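Local coordinates for protein carbonic anhydrase (Synechocystis sp., PDB 5SWC) that catalyses the zinc-dependent, reversible hydration of carbon dioxide to hydrogencarbonate and supplies carbon dioxide to RuBisCO in the carboxysome, at residues D155-L160 / V170-L175; K124-L129 / K144-T149; Y102-L107 / H188-R193; Q177-Q182 / P232-A237. All blocks are in the same frame, centred on the assembly; numbering follows the deposited sequence. Where two conformers were deposited one is given.

Interaction 1 of 4, residues D155-L160 / V170-L175; sequences DNYSHL and VAENIL
The hydroxyl of Y157 donates a hydrogen bond to E172, with OH 3.2 Å from OE2. It meets OE2 on the anti side, 23° out of the carboxylate plane. The ring comes with its phenol end foremost: CE1 of Y157 also lies 3.9 Å from OE2 of E172. The two side chains cross at about a right angle, and the ring and carboxylate planes are 44° apart. The E172 chain bends at chi2 (-66°), which brings OE2 to the hydroxyl. A phenylalanine in place of Y157 would probably leave OE2 of the buried E172 without this donor and its carboxylate less fixed in rotation. Further out, L152 touches both side chains, V168 packs on Y157, and T149 packs on E172. H192 of the second subunit also packs on E172, and its ring meets that of Y157. Y157 is the first residue to leave the helix, and it starts a type I beta turn to L160, closed by L160 N to Y157 O at 3.1 Å. The contact ties the turn after helix 147-156 to helix 162-181 in the beta-class carbonic anhydrase fold, at the interface with the second subunit.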
loop_
_atom_site.group_PDB
_atom_site.type_symbol
_atom_site.label_atom_id
_atom_site.label_comp_id
_atom_site.label_asym_id
_atom_site.label_seq_id
_atom_site.Cartn_x
_atom_site.Cartn_y
_atom_site.Cartn_z
ATOM N N ASP A 155 -20.032 -9.435 18.495
ATOM C CA ASP A 155 -21.194 -10.137 17.994
ATOM C C ASP A 155 -21.649 -11.259 18.917
ATOM O O ASP A 155 -22.851 -11.502 18.995
ATOM C CB ASP A 155 -20.935 -10.767 16.609
ATOM C CG ASP A 155 -20.810 -9.750 15.482
ATOM O OD1 ASP A 155 -21.203 -8.570 15.647
ATOM O OD2 ASP A 155 -20.274 -10.163 14.412
ATOM N N ASN A 156 -20.709 -11.929 19.592
ATOM C CA ASN A 156 -20.987 -13.185 20.251
ATOM C C ASN A 156 -20.880 -13.139 21.765
ATOM O O ASN A 156 -21.346 -14.078 22.408
ATOM C CB ASN A 156 -20.065 -14.292 19.745
ATOM C CG ASN A 156 -20.317 -14.630 18.303
ATOM O OD1 ASN A 156 -21.301 -15.321 17.989
ATOM N ND2 ASN A 156 -19.477 -14.120 17.409
ATOM N N TYR A 157 -20.217 -12.106 22.301
ATOM C CA TYR A 157 -20.026 -11.933 23.753
ATOM C C TYR A 157 -20.519 -10.563 24.211
ATOM O O TYR A 157 -19.930 -9.931 25.097
ATOM C CB TYR A 157 -18.592 -12.116 24.172
ATOM C CG TYR A 157 -18.021 -13.470 23.893
ATOM C CD1 TYR A 157 -17.364 -13.730 22.715
ATOM C CD2 TYR A 157 -18.166 -14.507 24.802
ATOM C CE1 TYR A 157 -16.797 -14.956 22.458
ATOM C CE2 TYR A 157 -17.614 -15.749 24.550
ATOM C CZ TYR A 157 -16.941 -15.974 23.362
ATOM O OH TYR A 157 -16.382 -17.201 23.079
ATOM N N SER A 158 -21.615 -10.129 23.608
ATOM C CA SER A 158 -22.117 -8.763 23.778
ATOM C C SER A 158 -22.614 -8.493 25.184
ATOM O O SER A 158 -22.838 -7.344 25.559
ATOM C CB SER A 158 -23.234 -8.483 22.780
ATOM O OG SER A 158 -24.416 -9.166 23.146
ATOM N N HIS A 159 -22.788 -9.549 25.963
ATOM C CA HIS A 159 -23.323 -9.394 27.310
ATOM C C HIS A 159 -22.251 -9.426 28.413
ATOM O O HIS A 159 -22.565 -9.298 29.599
ATOM C CB HIS A 159 -24.422 -10.424 27.541
ATOM C CG HIS A 159 -25.640 -10.205 26.688
ATOM N ND1 HIS A 159 -25.798 -10.796 25.451
ATOM C CD2 HIS A 159 -26.750 -9.455 26.890
ATOM C CE1 HIS A 159 -26.959 -10.427 24.933
ATOM N NE2 HIS A 159 -27.557 -9.617 25.787
ATOM N N LEU A 160 -20.993 -9.555 28.020
ATOM C CA LEU A 160 -19.865 -9.524 28.951
ATOM C C LEU A 160 -19.351 -8.107 29.080
ATOM O O LEU A 160 -19.415 -7.323 28.149
ATOM C CB LEU A 160 -18.705 -10.411 28.467
ATOM C CG LEU A 160 -18.913 -11.919 28.449
ATOM C CD1 LEU A 160 -17.653 -12.626 28.013
ATOM C CD2 LEU A 160 -19.377 -12.411 29.796
ATOM N N VAL A 170 -8.550 -11.442 25.075
ATOM C CA VAL A 170 -7.200 -12.006 25.071
ATOM C C VAL A 170 -7.211 -13.397 24.403
ATOM O O VAL A 170 -6.357 -13.726 23.557
ATOM C CB VAL A 170 -6.648 -12.052 26.482
ATOM C CG1 VAL A 170 -5.418 -12.957 26.575
ATOM C CG2 VAL A 170 -6.323 -10.658 26.975
ATOM N N ALA A 171 -8.178 -14.240 24.790
ATOM C CA ALA A 171 -8.237 -15.613 24.277
ATOM C C ALA A 171 -8.573 -15.635 22.781
ATOM O O ALA A 171 -7.912 -16.312 21.978
ATOM C CB ALA A 171 -9.252 -16.412 25.071
ATOM N N GLU A 172 -9.616 -14.904 22.398
ATOM C CA GLU A 172 -10.044 -14.864 20.999
ATOM C C GLU A 172 -8.968 -14.237 20.105
ATOM O O GLU A 172 -8.808 -14.625 18.937
ATOM C CB GLU A 172 -11.403 -14.170 20.897
ATOM C CG GLU A 172 -12.562 -14.971 21.464
ATOM C CD GLU A 172 -12.868 -16.262 20.700
ATOM O OE1 GLU A 172 -12.394 -16.483 19.561
ATOM O OE2 GLU A 172 -13.680 -17.043 21.281
ATOM N N ASN A 173 -8.184 -13.310 20.639
ATOM C CA ASN A 173 -7.117 -12.713 19.851
ATOM C C ASN A 173 -6.088 -13.761 19.451
ATOM O O ASN A 173 -5.603 -13.723 18.310
ATOM C CB ASN A 173 -6.476 -11.551 20.651
ATOM C CG ASN A 173 -5.381 -10.871 19.908
ATOM O OD1 ASN A 173 -5.607 -10.242 18.864
ATOM N ND2 ASN A 173 -4.170 -10.911 20.483
ATOM N N ILE A 174 -5.742 -14.660 20.342
ATOM C CA ILE A 174 -4.812 -15.754 20.042
ATOM C C ILE A 174 -5.386 -16.590 18.891
ATOM O O ILE A 174 -4.655 -16.897 17.925
ATOM C CB ILE A 174 -4.536 -16.591 21.292
ATOM C CG1 ILE A 174 -3.747 -15.756 22.308
ATOM C CG2 ILE A 174 -3.820 -17.884 20.947
ATOM C CD1 ILE A 174 -3.879 -16.278 23.690
ATOM N N LEU A 175 -6.660 -16.932 18.948
ATOM C CA LEU A 175 -7.294 -17.775 17.928
ATOM C C LEU A 175 -7.271 -17.071 16.565
ATOM O O LEU A 175 -7.014 -17.690 15.541
ATOM C CB LEU A 175 -8.694 -18.166 18.362
ATOM C CG LEU A 175 -8.734 -18.914 19.705
ATOM C CD1 LEU A 175 -10.099 -19.443 19.954
ATOM C CD2 LEU A 175 -7.714 -20.009 19.717
#

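Interaction 2 of 4, residues K124-L129 / K144-T149; sequences KGLLKL and KHTEAT
OG1 of T146 is gripped by several groups, on the residue whose methyl meets L126. OG1 is hydrogen-bonded to OD1 of N173, and NE2 of Q177 adds a weak bond. OG1 of T149 lies 2.7 Å from OG1 of T146, but its proton may also go to another acceptor, and T149 OG1 is bonded to T176 as well. With OG1 anti to the backbone N (chi1 -159°), T146 turns its methyl to the other segment. CG2 of T146 lies 3.8 Å from CD1 of L126. The other branch, CD2 of L126, lies 4.0 Å from CG2 of both T146 and T149. L126 and T149 cross at about a right angle. In L126, chi1 (-172°) puts the isobutyl fork opposite the backbone N, across the two threonine methyls. L129 adds a looser touch, its CD2 being 4.3 Å from OE1 of E147. The E147 carboxylate is held by a salt bridge to R150. L143 packs on both leucines. This is a mostly buried helix-helix contact of the beta-class carbonic anhydrase fold, where the end of helix 121-126, which begins just after zinc ligand C120, meets the N terminus of helix 147-156.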
loop_
_atom_site.group_PDB
_atom_site.type_symbol
_atom_site.label_atom_id
_atom_site.label_comp_id
_atom_site.label_asym_id
_atom_site.label_seq_id
_atom_site.Cartn_x
_atom_site.Cartn_y
_atom_site.Cartn_z
ATOM N N LYS A 124 -7.337 -4.176 25.741
ATOM C CA LYS A 124 -8.109 -3.076 26.300
ATOM C C LYS A 124 -8.393 -2.011 25.231
ATOM O O LYS A 124 -9.513 -1.507 25.100
ATOM C CB LYS A 124 -7.384 -2.482 27.498
ATOM C CG LYS A 124 -7.271 -3.458 28.673
ATOM C CD LYS A 124 -6.532 -2.765 29.833
ATOM C CE LYS A 124 -6.308 -3.701 30.977
ATOM N NZ LYS A 124 -5.761 -2.942 32.141
ATOM N N GLY A 125 -7.369 -1.723 24.443
ATOM C CA GLY A 125 -7.491 -0.776 23.344
ATOM C C GLY A 125 -8.501 -1.222 22.295
ATOM O O GLY A 125 -9.318 -0.439 21.816
ATOM N N LEU A 126 -8.393 -2.488 21.914
ATOM C CA LEU A 126 -9.304 -3.054 20.920
ATOM C C LEU A 126 -10.776 -2.884 21.279
ATOM O O LEU A 126 -11.601 -2.656 20.427
ATOM C CB LEU A 126 -8.967 -4.540 20.752
ATOM C CG LEU A 126 -9.702 -5.225 19.621
ATOM C CD1 LEU A 126 -9.233 -4.708 18.270
ATOM C CD2 LEU A 126 -9.508 -6.745 19.730
ATOM N N LEU A 127 -11.068 -3.001 22.584
ATOM C CA LEU A 127 -12.420 -2.879 23.081
ATOM C C LEU A 127 -12.891 -1.422 23.216
ATOM O O LEU A 127 -14.056 -1.165 23.501
ATOM C CB LEU A 127 -12.516 -3.608 24.422
ATOM C CG LEU A 127 -12.301 -5.125 24.390
ATOM C CD1 LEU A 127 -12.102 -5.729 25.790
ATOM C CD2 LEU A 127 -13.435 -5.822 23.700
ATOM N N LYS A 128 -11.960 -0.483 23.040
ATOM C CA LYS A 128 -12.276 0.932 23.036
ATOM C C LYS A 128 -11.592 1.586 21.834
ATOM O O LYS A 128 -10.989 2.655 21.919
ATOM C CB LYS A 128 -11.883 1.601 24.358
ATOM C CG LYS A 128 -10.445 1.620 24.693
ATOM C CD LYS A 128 -10.156 2.586 25.831
ATOM C CE LYS A 128 -8.660 2.867 25.942
ATOM N NZ LYS A 128 -7.867 1.593 26.058
ATOM N N LEU A 129 -11.729 0.914 20.708
ATOM C CA LEU A 129 -10.908 1.193 19.532
ATOM C C LEU A 129 -11.061 2.624 19.034
ATOM O O LEU A 129 -10.079 3.291 18.727
ATOM C CB LEU A 129 -11.256 0.198 18.419
ATOM C CG LEU A 129 -10.460 0.313 17.149
ATOM C CD1 LEU A 129 -9.024 -0.105 17.389
ATOM C CD2 LEU A 129 -11.179 -0.542 16.112
ATOM N N LYS A 144 -6.261 -2.960 13.500
ATOM C CA LYS A 144 -7.022 -3.406 12.324
ATOM C C LYS A 144 -6.696 -4.836 11.972
ATOM O O LYS A 144 -7.566 -5.564 11.466
ATOM C CB LYS A 144 -6.736 -2.512 11.114
ATOM C CG LYS A 144 -7.247 -1.072 11.262
ATOM C CD LYS A 144 -6.826 -0.225 10.067
ATOM C CE LYS A 144 -7.309 1.232 10.213
ATOM N NZ LYS A 144 -6.630 2.126 9.205
ATOM N N HIS A 145 -5.462 -5.268 12.220
ATOM C CA HIS A 145 -5.073 -6.610 11.839
ATOM C C HIS A 145 -5.683 -7.676 12.724
ATOM O O HIS A 145 -5.652 -8.852 12.356
ATOM C CB HIS A 145 -3.563 -6.754 11.796
ATOM C CG HIS A 145 -2.917 -5.892 10.789
ATOM N ND1 HIS A 145 -3.200 -5.963 9.444
ATOM C CD2 HIS A 145 -1.973 -4.949 10.948
ATOM C CE1 HIS A 145 -2.430 -5.092 8.801
ATOM N NE2 HIS A 145 -1.677 -4.470 9.698
ATOM N N THR A 146 -6.304 -7.277 13.834
ATOM C CA THR A 146 -7.041 -8.215 14.673
ATOM C C THR A 146 -8.530 -7.817 14.742
ATOM O O THR A 146 -9.254 -8.203 15.672
ATOM C CB THR A 146 -6.359 -8.380 16.041
ATOM O OG1 THR A 146 -6.800 -9.623 16.605
ATOM C CG2 THR A 146 -6.652 -7.233 17.018
ATOM N N GLU A 147 -9.034 -7.136 13.719
ATOM C CA GLU A 147 -10.438 -6.765 13.654
ATOM C C GLU A 147 -11.357 -7.980 13.736
ATOM O O GLU A 147 -12.477 -7.883 14.217
ATOM C CB GLU A 147 -10.707 -5.930 12.393
ATOM C CG GLU A 147 -12.179 -5.632 12.127
ATOM C CD GLU A 147 -12.797 -4.758 13.170
ATOM O OE1 GLU A 147 -12.096 -4.124 13.997
ATOM O OE2 GLU A 147 -14.041 -4.699 13.145
ATOM N N ALA A 148 -10.899 -9.129 13.250
ATOM C CA ALA A 148 -11.735 -10.317 13.323
ATOM C C ALA A 148 -12.043 -10.683 14.763
ATOM O O ALA A 148 -13.122 -11.223 15.046
ATOM C CB ALA A 148 -11.112 -11.481 12.540
ATOM N N THR A 149 -11.120 -10.404 15.677
ATOM C CA THR A 149 -11.326 -10.629 17.112
ATOM C C THR A 149 -12.402 -9.694 17.587
ATOM O O THR A 149 -13.312 -10.108 18.276
ATOM C CB THR A 149 -10.057 -10.348 17.885
ATOM O OG1 THR A 149 -8.982 -11.109 17.305
ATOM C CG2 THR A 149 -10.195 -10.657 19.348
#

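Interaction 3 of 4, residues Y102-L107 / H188-R193; sequences YALVAL and HSRLHR
L104 and R190 run alongside each other in opposite directions where helix 95-106 packs against helix 185-193 in the alpha/beta fold of beta-class carbonic anhydrases. CD2 of L104 rests on the aliphatic CD of R190 at 3.9 Å. The arginine chain is extended from CG to NE, which carries its flat end across to the other helix. There one face of the guanidinium lies over the carbonyl carbon of L104. NH2 of R190 comes 3.6 Å from O of L104, a contact not made as a hydrogen bond. V105 meets the arginine at about a right angle, with CG2 3.9 Å from NH2 of R190. A water joins the two helices: it donates to O of L104 at 3.2 Å and accepts a weak bond from NE of R190 at 2.9 Å. The stronger polar partner of R190 is within its own helix, where NH1 bonds to O of A186. A leucine at R190 would probably leave the bridging water and A186 O without these donors and uncover part of L104. L104 and V105 lie in a wider, pi-type turn: O of Y102 accepts from both N of A106 (2.9 Å) and N of L107 (3.0 Å).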
loop_
_atom_site.group_PDB
_atom_site.type_symbol
_atom_site.label_atom_id
_atom_site.label_comp_id
_atom_site.label_asym_id
_atom_site.label_seq_id
_atom_site.Cartn_x
_atom_site.Cartn_y
_atom_site.Cartn_z
ATOM N N TYR A 102 11.846 -16.155 8.298
ATOM C CA TYR A 102 13.244 -16.499 8.626
ATOM C C TYR A 102 13.321 -17.717 9.538
ATOM O O TYR A 102 14.110 -18.635 9.300
ATOM C CB TYR A 102 13.953 -15.291 9.234
ATOM C CG TYR A 102 15.438 -15.489 9.361
ATOM C CD1 TYR A 102 16.273 -15.376 8.259
ATOM C CD2 TYR A 102 15.998 -15.862 10.560
ATOM C CE1 TYR A 102 17.649 -15.607 8.378
ATOM C CE2 TYR A 102 17.347 -16.065 10.676
ATOM C CZ TYR A 102 18.166 -15.940 9.603
ATOM O OH TYR A 102 19.531 -16.190 9.753
ATOM N N ALA A 103 12.503 -17.718 10.560
ATOM C CA ALA A 103 12.480 -18.827 11.525
ATOM C C ALA A 103 12.153 -20.184 10.860
ATOM O O ALA A 103 12.777 -21.212 11.128
ATOM C CB ALA A 103 11.487 -18.501 12.625
ATOM N N LEU A 104 11.144 -20.179 9.995
ATOM C CA LEU A 104 10.709 -21.418 9.367
ATOM C C LEU A 104 11.608 -21.850 8.233
ATOM O O LEU A 104 11.934 -23.035 8.113
ATOM C CB LEU A 104 9.274 -21.263 8.853
ATOM C CG LEU A 104 8.191 -21.759 9.797
ATOM C CD1 LEU A 104 8.105 -20.800 10.953
ATOM C CD2 LEU A 104 6.853 -21.845 9.081
ATOM N N VAL A 105 12.048 -20.913 7.398
ATOM C CA VAL A 105 12.761 -21.255 6.186
ATOM C C VAL A 105 14.277 -21.309 6.384
ATOM O O VAL A 105 14.932 -22.248 5.938
ATOM C CB VAL A 105 12.401 -20.285 5.050
ATOM C CG1 VAL A 105 13.180 -20.648 3.812
ATOM C CG2 VAL A 105 10.896 -20.373 4.781
ATOM N N ALA A 106 14.841 -20.304 7.033
ATOM C CA ALA A 106 16.278 -20.268 7.279
ATOM C C ALA A 106 16.670 -21.115 8.486
ATOM O O ALA A 106 17.744 -21.768 8.458
ATOM C CB ALA A 106 16.737 -18.856 7.469
ATOM N N LEU A 107 15.860 -21.103 9.542
ATOM C CA LEU A 107 16.198 -21.858 10.769
ATOM C C LEU A 107 15.421 -23.168 10.966
ATOM O O LEU A 107 15.675 -23.907 11.905
ATOM C CB LEU A 107 15.997 -20.957 11.991
ATOM C CG LEU A 107 16.695 -19.585 11.978
ATOM C CD1 LEU A 107 16.365 -18.801 13.248
ATOM C CD2 LEU A 107 18.174 -19.735 11.844
ATOM N N HIS A 188 1.566 -22.883 5.313
ATOM C CA HIS A 188 0.612 -23.707 4.617
ATOM C C HIS A 188 1.279 -24.922 4.009
ATOM O O HIS A 188 0.733 -26.031 4.096
ATOM C CB HIS A 188 -0.027 -22.826 3.551
ATOM C CG HIS A 188 -1.162 -23.470 2.819
ATOM N ND1 HIS A 188 -2.302 -23.909 3.461
ATOM C CD2 HIS A 188 -1.341 -23.723 1.506
ATOM C CE1 HIS A 188 -3.138 -24.400 2.551
ATOM N NE2 HIS A 188 -2.580 -24.304 1.367
ATOM N N SER A 189 2.446 -24.746 3.408
ATOM C CA SER A 189 3.127 -25.855 2.786
ATOM C C SER A 189 3.609 -26.899 3.814
ATOM O O SER A 189 3.496 -28.090 3.618
ATOM C CB SER A 189 4.286 -25.320 1.987
ATOM O OG SER A 189 4.984 -26.389 1.416
ATOM N N ARG A 190 4.129 -26.404 4.928
ATOM C CA ARG A 190 4.647 -27.281 5.982
ATOM C C ARG A 190 3.552 -28.018 6.731
ATOM O O ARG A 190 3.748 -29.161 7.150
ATOM C CB ARG A 190 5.526 -26.489 6.954
ATOM C CG ARG A 190 6.859 -26.188 6.370
ATOM C CD ARG A 190 7.663 -25.191 7.159
ATOM N NE ARG A 190 8.965 -24.984 6.542
ATOM C CZ ARG A 190 9.195 -24.289 5.434
ATOM N NH1 ARG A 190 8.199 -23.692 4.757
ATOM N NH2 ARG A 190 10.434 -24.202 5.001
ATOM N N LEU A 191 2.396 -27.378 6.870
ATOM C CA LEU A 191 1.247 -28.104 7.435
ATOM C C LEU A 191 0.778 -29.221 6.546
ATOM O O LEU A 191 0.373 -30.280 7.056
ATOM C CB LEU A 191 0.103 -27.122 7.756
ATOM C CG LEU A 191 0.401 -26.194 8.934
ATOM C CD1 LEU A 191 -0.757 -25.168 9.047
ATOM C CD2 LEU A 191 0.604 -26.923 10.287
ATOM N N HIS A 192 0.851 -29.048 5.230
ATOM C CA HIS A 192 0.512 -30.143 4.341
ATOM C C HIS A 192 1.419 -31.331 4.603
ATOM O O HIS A 192 0.954 -32.455 4.641
ATOM C CB HIS A 192 0.647 -29.690 2.870
ATOM C CG HIS A 192 0.481 -30.790 1.879
ATOM N ND1 HIS A 192 -0.734 -31.094 1.302
ATOM C CD2 HIS A 192 1.370 -31.679 1.366
ATOM C CE1 HIS A 192 -0.583 -32.103 0.470
ATOM N NE2 HIS A 192 0.685 -32.477 0.485
ATOM N N ARG A 193 2.709 -31.043 4.756
ATOM C CA ARG A 193 3.764 -32.052 4.930
ATOM C C ARG A 193 3.710 -32.678 6.306
ATOM O O ARG A 193 4.115 -33.821 6.486
ATOM C CB ARG A 193 5.119 -31.372 4.713
ATOM C CG ARG A 193 6.311 -32.295 4.780
ATOM C CD ARG A 193 7.435 -31.737 3.931
ATOM N NE ARG A 193 7.521 -30.273 4.041
ATOM C CZ ARG A 193 7.354 -29.413 3.029
ATOM N NH1 ARG A 193 7.125 -29.858 1.787
ATOM N NH2 ARG A 193 7.445 -28.100 3.251
HETATM O O HOH W 1 10.065 -25.459 9.191
#

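Interaction 4 of 4, residues Q177-Q182 / P232-A237; sequences QLKNLQ and PEDEYA
K179 and D234 form a salt bridge that is also a hydrogen bond, with NZ of K179 2.8 Å from OD2 of D234. The ammonium meets OD2 on the anti side of the carboxylate, 35° out of its plane. The lysine chain is bent at chi2 (-60°), which brings NZ within bonding distance of D234, and the two side chains cross at about a right angle. NZ has more acceptors: E231 OE1 by a second salt bridge, and Q182 OE1 of the second subunit. E231 OE1 and D234 OD2 are like charges close together, so the shared lysine probably offsets their repulsion. The contact joins the end of helix 162-181 of the beta-class carbonic anhydrase fold to the C-terminal loop after strand 219-221, and it sits at a subunit interface of the hexamer. D234 is buried, and its other acceptors are used across that interface: OD1 takes NE2 of Q182 of the second subunit, and O takes NZ of K179 of the second subunit. Just past the helix, the Q182 amide folds back and its NE2 donates to L178 O at 3.0 Å from above the carbonyl plane.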
loop_
_atom_site.group_PDB
_atom_site.type_symbol
_atom_site.label_atom_id
_atom_site.label_comp_id
_atom_site.label_asym_id
_atom_site.label_seq_id
_atom_site.Cartn_x
_atom_site.Cartn_y
_atom_site.Cartn_z
ATOM N N GLN A 177 -4.992 -14.927 15.532
ATOM C CA GLN A 177 -3.648 -14.959 14.986
ATOM C C GLN A 177 -3.295 -16.333 14.427
ATOM O O GLN A 177 -2.552 -16.400 13.452
ATOM C CB GLN A 177 -2.626 -14.564 16.049
ATOM C CG GLN A 177 -2.877 -13.284 16.777
ATOM C CD GLN A 177 -3.442 -12.231 15.915
ATOM O OE1 GLN A 177 -2.919 -11.906 14.840
ATOM N NE2 GLN A 177 -4.546 -11.667 16.356
ATOM N N LEU A 178 -3.843 -17.384 14.998
ATOM C CA LEU A 178 -3.632 -18.722 14.448
ATOM C C LEU A 178 -4.267 -18.868 13.083
ATOM O O LEU A 178 -3.702 -19.507 12.205
ATOM C CB LEU A 178 -4.168 -19.768 15.435
ATOM C CG LEU A 178 -3.304 -19.871 16.685
ATOM C CD1 LEU A 178 -4.077 -20.492 17.789
ATOM C CD2 LEU A 178 -2.035 -20.637 16.440
ATOM N N LYS A 179 -5.443 -18.289 12.865
ATOM C CA LYS A 179 -6.015 -18.257 11.529
ATOM C C LYS A 179 -5.166 -17.426 10.574
ATOM O O LYS A 179 -4.941 -17.825 9.430
ATOM C CB LYS A 179 -7.447 -17.717 11.560
ATOM C CG LYS A 179 -8.471 -18.530 12.372
ATOM C CD LYS A 179 -8.616 -19.924 11.842
ATOM C CE LYS A 179 -9.624 -20.681 12.706
ATOM N NZ LYS A 179 -9.889 -21.993 12.054
ATOM N N ASN A 180 -4.678 -16.280 11.030
ATOM C CA ASN A 180 -3.813 -15.457 10.207
ATOM C C ASN A 180 -2.544 -16.185 9.789
ATOM O O ASN A 180 -2.109 -16.113 8.620
ATOM C CB ASN A 180 -3.471 -14.166 10.935
ATOM C CG ASN A 180 -4.681 -13.253 11.152
ATOM O OD1 ASN A 180 -5.745 -13.479 10.586
ATOM N ND2 ASN A 180 -4.505 -12.201 11.955
ATOM N N LEU A 181 -1.904 -16.877 10.743
ATOM C CA LEU A 181 -0.689 -17.600 10.449
ATOM C C LEU A 181 -0.890 -18.618 9.316
ATOM O O LEU A 181 0.024 -18.845 8.511
ATOM C CB LEU A 181 -0.215 -18.300 11.694
ATOM C CG LEU A 181 0.563 -17.420 12.632
ATOM C CD1 LEU A 181 0.643 -18.096 13.984
ATOM C CD2 LEU A 181 1.938 -17.187 12.153
ATOM N N GLN A 182 -2.046 -19.252 9.282
ATOM C CA GLN A 182 -2.308 -20.306 8.320
ATOM C C GLN A 182 -2.454 -19.803 6.894
ATOM O O GLN A 182 -2.590 -20.591 5.969
ATOM C CB GLN A 182 -3.506 -21.099 8.759
ATOM C CG GLN A 182 -3.121 -21.939 9.989
ATOM C CD GLN A 182 -4.268 -22.691 10.551
ATOM O OE1 GLN A 182 -4.676 -23.694 10.024
ATOM N NE2 GLN A 182 -4.805 -22.198 11.651
ATOM N N PRO A 232 -9.482 -29.549 13.531
ATOM C CA PRO A 232 -9.500 -30.534 12.443
ATOM C C PRO A 232 -10.471 -30.219 11.322
ATOM O O PRO A 232 -10.217 -30.548 10.144
ATOM C CB PRO A 232 -9.965 -31.817 13.143
ATOM C CG PRO A 232 -9.681 -31.623 14.555
ATOM C CD PRO A 232 -9.725 -30.157 14.865
ATOM N N GLU A 233 -11.578 -29.567 11.649
ATOM C CA GLU A 233 -12.570 -29.260 10.612
ATOM C C GLU A 233 -12.097 -28.193 9.626
ATOM O O GLU A 233 -12.688 -28.025 8.555
ATOM C CB GLU A 233 -13.907 -28.842 11.235
ATOM C CG GLU A 233 -13.933 -27.424 11.815
ATOM C CD GLU A 233 -13.401 -27.331 13.231
ATOM O OE1 GLU A 233 -12.851 -28.322 13.759
ATOM O OE2 GLU A 233 -13.542 -26.242 13.824
ATOM N N ASP A 234 -11.036 -27.473 9.974
ATOM C CA ASP A 234 -10.507 -26.436 9.097
ATOM C C ASP A 234 -9.166 -26.822 8.506
ATOM O O ASP A 234 -8.440 -25.958 7.991
ATOM C CB ASP A 234 -10.386 -25.111 9.859
ATOM C CG ASP A 234 -11.715 -24.596 10.308
ATOM O OD1 ASP A 234 -12.714 -24.849 9.598
ATOM O OD2 ASP A 234 -11.765 -23.952 11.372
ATOM N N GLU A 235 -8.849 -28.114 8.502
ATOM C CA GLU A 235 -7.559 -28.543 7.959
ATOM C C GLU A 235 -7.425 -28.166 6.478
ATOM O O GLU A 235 -6.343 -27.720 6.020
ATOM C CB GLU A 235 -7.372 -30.055 8.168
ATOM C CG GLU A 235 -5.972 -30.557 7.806
ATOM C CD GLU A 235 -5.843 -32.055 7.882
ATOM O OE1 GLU A 235 -6.718 -32.690 8.508
ATOM O OE2 GLU A 235 -4.880 -32.592 7.300
ATOM N N TYR A 236 -8.519 -28.330 5.730
ATOM C CA TYR A 236 -8.580 -28.030 4.292
ATOM C C TYR A 236 -7.316 -28.464 3.577
ATOM O O TYR A 236 -6.560 -27.649 3.025
ATOM C CB TYR A 236 -8.826 -26.541 4.102
ATOM C CG TYR A 236 -10.207 -26.106 4.540
ATOM C CD1 TYR A 236 -11.323 -26.746 4.033
ATOM C CD2 TYR A 236 -10.391 -25.063 5.412
ATOM C CE1 TYR A 236 -12.597 -26.372 4.415
ATOM C CE2 TYR A 236 -11.689 -24.678 5.804
ATOM C CZ TYR A 236 -12.755 -25.332 5.310
ATOM O OH TYR A 236 -14.032 -24.941 5.686
ATOM N N ALA A 237 -7.097 -29.778 3.585
ATOM C CA ALA A 237 -5.932 -30.369 2.953
ATOM C C ALA A 237 -6.286 -31.633 2.197
ATOM O O ALA A 237 -7.293 -32.275 2.464
ATOM C CB ALA A 237 -4.900 -30.698 4.018
#

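How the interactions relate
Interaction 3 opens first, at 102-107, and closes only at 188-193. Interactions 2 and 1 are nested inside that long loop, in series: 124-129 with 144-149 closes before 155-160 with 170-175 opens. Interaction 4 opens at 177-182, still within the loop of interaction 3, and closes beyond it at 232-237, so the two cross. Interactions 1 and 2 share helix 147-156 and touch directly. Helix 162-181 serves interactions 1 and 4. Interaction 2 joins helix 121-126 to helix 147-156, and interaction 1 the turn after 147-156 to helix 162-181. Interaction 3 joins helices 95-106 and 185-193, and interaction 4 reaches the C-terminal loop. All four touch the second subunit.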